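Local coordinates for TetR family transcriptional regulator (Rhodococcus erythropolis, PDB 4ZA6), which represses transcription and probably controls the qsdA gene for degradation of quorum-sensing signals by binding DNA as other TetR-family regulators do, at residues L28-R32 against L33-R37; D48-L51 against G52-A56. All blocks are in the same frame, centred on the assembly; numbering follows the deposited sequence.

Contact 1: L28-R32 against L33-R37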
# COMPACT_ATOMS: atom_id res chain seq x y z
N LEU A 28 9.49 11.03 21.10
CA LEU A 28 10.14 9.74 21.39
C LEU A 28 11.12 9.47 20.22
O LEU A 28 12.29 9.20 20.46
CB LEU A 28 9.06 8.64 21.44
CG LEU A 28 9.08 7.59 22.56
CD1 LEU A 28 7.66 7.21 22.96
CD2 LEU A 28 9.78 6.31 22.11
N LEU A 29 10.65 9.63 18.96
CA LEU A 29 11.48 9.44 17.76
C LEU A 29 12.71 10.35 17.76
O LEU A 29 13.83 9.86 17.58
CB LEU A 29 10.64 9.64 16.49
CG LEU A 29 11.34 9.48 15.12
CD1 LEU A 29 12.18 8.22 15.04
CD2 LEU A 29 10.32 9.39 14.05
N ALA A 30 12.52 11.67 17.99
CA ALA A 30 13.63 12.63 18.04
C ALA A 30 14.65 12.24 19.12
O ALA A 30 15.86 12.32 18.89
CB ALA A 30 13.08 14.02 18.30
N GLU A 31 14.16 11.78 20.30
CA GLU A 31 15.03 11.35 21.40
C GLU A 31 15.82 10.10 21.00
O GLU A 31 17.02 10.07 21.21
CB GLU A 31 14.20 11.11 22.69
CG GLU A 31 15.01 10.65 23.91
CD GLU A 31 14.36 11.00 25.23
OE1 GLU A 31 13.63 10.15 25.80
OE2 GLU A 31 14.60 12.13 25.71
N ARG A 32 15.16 9.10 20.37
CA ARG A 32 15.85 7.87 19.89
C ARG A 32 16.94 8.18 18.86
O ARG A 32 18.00 7.54 18.87
CB ARG A 32 14.84 6.87 19.31
CG ARG A 32 14.11 6.06 20.37
CD ARG A 32 13.14 5.11 19.72
NE ARG A 32 12.32 4.42 20.71
CZ ARG A 32 11.47 3.44 20.42
NH1 ARG A 32 11.35 3.00 19.17
NH2 ARG A 32 10.76 2.87 21.38
N LEU A 33 16.69 9.16 17.99
CA LEU A 33 17.65 9.59 16.97
C LEU A 33 18.77 10.48 17.50
O LEU A 33 19.79 10.65 16.84
CB LEU A 33 16.91 10.32 15.84
CG LEU A 33 16.11 9.45 14.89
CD1 LEU A 33 15.23 10.30 14.02
CD2 LEU A 33 17.01 8.60 14.00
N GLY A 34 18.56 11.04 18.69
CA GLY A 34 19.49 11.97 19.30
C GLY A 34 19.43 13.32 18.60
O GLY A 34 20.46 14.01 18.49
N VAL A 35 18.24 13.71 18.12
CA VAL A 35 18.05 15.00 17.44
C VAL A 35 16.94 15.84 18.10
O VAL A 35 16.08 15.30 18.77
CB VAL A 35 17.83 14.89 15.90
CG1 VAL A 35 19.02 14.22 15.22
CG2 VAL A 35 16.52 14.16 15.57
N GLY A 36 16.97 17.14 17.84
CA GLY A 36 15.96 18.06 18.30
C GLY A 36 14.73 17.93 17.43
O GLY A 36 14.83 17.49 16.28
N ARG A 37 13.57 18.32 17.96
CA ARG A 37 12.27 18.26 17.27
C ARG A 37 12.25 19.03 15.96
O ARG A 37 11.65 18.58 15.01
CB ARG A 37 11.15 18.73 18.21
CG ARG A 37 10.63 17.64 19.16
CD ARG A 37 9.90 16.50 18.45
NE ARG A 37 8.79 16.98 17.63
CZ ARG A 37 7.51 16.98 18.01
NH1 ARG A 37 7.17 16.50 19.20
NH2 ARG A 37 6.57 17.44 17.19
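Leu29, Ala30 and Glu31 each offer a backbone carbonyl to an amide of residues 33-35, and these three bonds finish helix 26-33. Leu33 N makes the ordinary helical bond to Leu29 O at 3.0 Å. Past Leu33 the pattern changes: Val35 N reaches back five residues to Ala30 O at 2.9 Å. Gly34 N gives a more bent bond to Glu31 O, 3.1 Å and 140° at the hydrogen, arriving above the plane of that carbonyl. Gly34 permits this reversal with a positive phi of 74°. Two guanidinium groups find partners beyond the turn: the extended Arg32 carries NH2 to a salt bridge with Glu22, and Arg37, bent at chi2 and chi3, bonds Ser27 OG through NH1.

Carbon atoms pack round the turn, partly against carbonyl oxygens. Ala30 CB lies 3.3 Å from Val35 O and 4.0 Å from Arg37 CD, and Val35 CG2, set between its own N and carbonyl carbon, comes to 3.9 Å from Ala30 O. Leu29 and Leu33 run side by side, CD1 to CD1 3.8 Å, against helix 4-19 and Leu40. With Gly36 as N-cap of helix 37-44, the Schellman motif forms the tight turn of a helix-turn-helix, the DNA-binding unit of TetR-family repressors.

Contact 2: D48-L51 against G52-A56; sequences DELL and GTVLA
In Thr53 a chi1 of -59° sets OG1 anti to the carbonyl carbon and beside the residue's own N, which brings hydroxyl and amide together on Glu49 O. Leu51 has CG anti to its N (chi1 -178°), whereas Leu55 one turn on has CG beside its N (chi1 -63°); with these torsions the two side chains meet at a slant.

Glu49 O is gripped twice, by Thr53 OG1 at 3.0 Å and by Thr53 N at 3.2 Å, the two donors coming from opposite faces of the carbonyl plane. The hydroxyl thus spends its hydrogen within its own helix and has its rotation fixed. Ordinary helical bonds run on either side of this fork in the sequence: Gly52 N to Asp48 O at 2.9 Å, then Val54 N to Leu50 O and Leu55 N to Leu51 O.

All of this belongs to the first turns of helix 47-69, which in the TetR fold leads out of the DNA-binding domain into the C-terminal domain. Leu50 and Val54 turn to helix 4-19, both resting on Ala14, while Leu51 and Leu55 press against helix 103-111 through Val105, Leu109 and Phe106.

Between the latter pair, Leu51 CG approaches Leu55 CD1 to 3.9 Å, and Leu51 CD1 stands 4.0 Å from Leu55 CG. The Leu55 branch point also sits close over the backbone, its CG 3.2 Å from Leu51 O. Val54 CG2 comes within 3.3 Å of Leu50 O; the same methyl is 4.3 Å from Leu50 CD1, a looser touch than that of the other leucine pair.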
# COMPACT_ATOMS: atom_id res chain seq x y z
N ASP A 48 2.25 12.73 10.10
CA ASP A 48 1.46 12.10 9.05
C ASP A 48 2.30 11.80 7.80
O ASP A 48 2.18 10.70 7.25
CB ASP A 48 0.19 12.90 8.74
CG ASP A 48 -0.82 13.00 9.90
OD1 ASP A 48 -0.66 12.25 10.91
OD2 ASP A 48 -1.77 13.80 9.79
N GLU A 49 3.18 12.73 7.40
CA GLU A 49 4.08 12.58 6.24
C GLU A 49 5.03 11.41 6.47
O GLU A 49 5.25 10.61 5.56
CB GLU A 49 4.89 13.86 5.98
CG GLU A 49 4.06 15.02 5.47
CD GLU A 49 4.91 16.26 5.23
OE1 GLU A 49 5.19 16.99 6.21
OE2 GLU A 49 5.32 16.47 4.06
N LEU A 50 5.59 11.32 7.70
CA LEU A 50 6.50 10.24 8.08
C LEU A 50 5.76 8.89 8.15
O LEU A 50 6.29 7.91 7.65
CB LEU A 50 7.20 10.55 9.41
CG LEU A 50 8.17 9.49 9.92
CD1 LEU A 50 9.27 9.14 8.87
CD2 LEU A 50 8.75 9.89 11.20
N LEU A 51 4.55 8.84 8.73
CA LEU A 51 3.79 7.59 8.79
C LEU A 51 3.44 7.09 7.38
O LEU A 51 3.59 5.90 7.11
CB LEU A 51 2.55 7.69 9.70
CG LEU A 51 1.71 6.41 9.88
CD1 LEU A 51 2.54 5.26 10.48
CD2 LEU A 51 0.48 6.68 10.69
N GLY A 52 3.08 8.02 6.49
CA GLY A 52 2.81 7.70 5.09
C GLY A 52 4.01 7.07 4.40
O GLY A 52 3.85 6.10 3.66
N THR A 53 5.22 7.57 4.67
CA THR A 53 6.47 7.04 4.09
C THR A 53 6.72 5.64 4.60
O THR A 53 7.08 4.78 3.82
CB THR A 53 7.63 7.98 4.46
OG1 THR A 53 7.33 9.27 3.93
CG2 THR A 53 8.99 7.48 3.95
N VAL A 54 6.53 5.43 5.92
CA VAL A 54 6.71 4.17 6.63
C VAL A 54 5.77 3.12 6.01
O VAL A 54 6.20 2.02 5.66
CB VAL A 54 6.48 4.39 8.16
CG1 VAL A 54 6.18 3.08 8.89
CG2 VAL A 54 7.67 5.11 8.80
N LEU A 55 4.49 3.48 5.86
CA LEU A 55 3.46 2.61 5.30
C LEU A 55 3.65 2.36 3.81
O LEU A 55 3.35 1.26 3.36
CB LEU A 55 2.06 3.18 5.58
CG LEU A 55 1.68 3.29 7.06
CD1 LEU A 55 0.31 3.95 7.23
CD2 LEU A 55 1.75 1.93 7.74
N ALA A 56 4.17 3.35 3.07
CA ALA A 56 4.46 3.20 1.64
C ALA A 56 5.60 2.19 1.44
O ALA A 56 5.53 1.37 0.55
CB ALA A 56 4.85 4.54 1.05

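Contact 1 and contact 2 have centres about 17 Å apart, yet they meet through leucine methyls: Leu29 CD2 of contact 1 lies 3.3 Å from Leu50 CD2 of contact 2, a tight methyl-to-methyl approach, shorter than usual, where helix 26-33 packs on the start of helix 47-69. Contact 1 sits far out, its centre about 27 Å from that of the chain, against about 11 Å for contact 2. Each has a small molecule nearby, probably from crystallisation: an acetate about 4 Å from the Arg37 side chain, and a methylpentanediol about 4 Å from that of Leu55. In well-studied relatives such as TetR, shifts of the helix corresponding to 47-69 relay effector binding; a similar role here is inference.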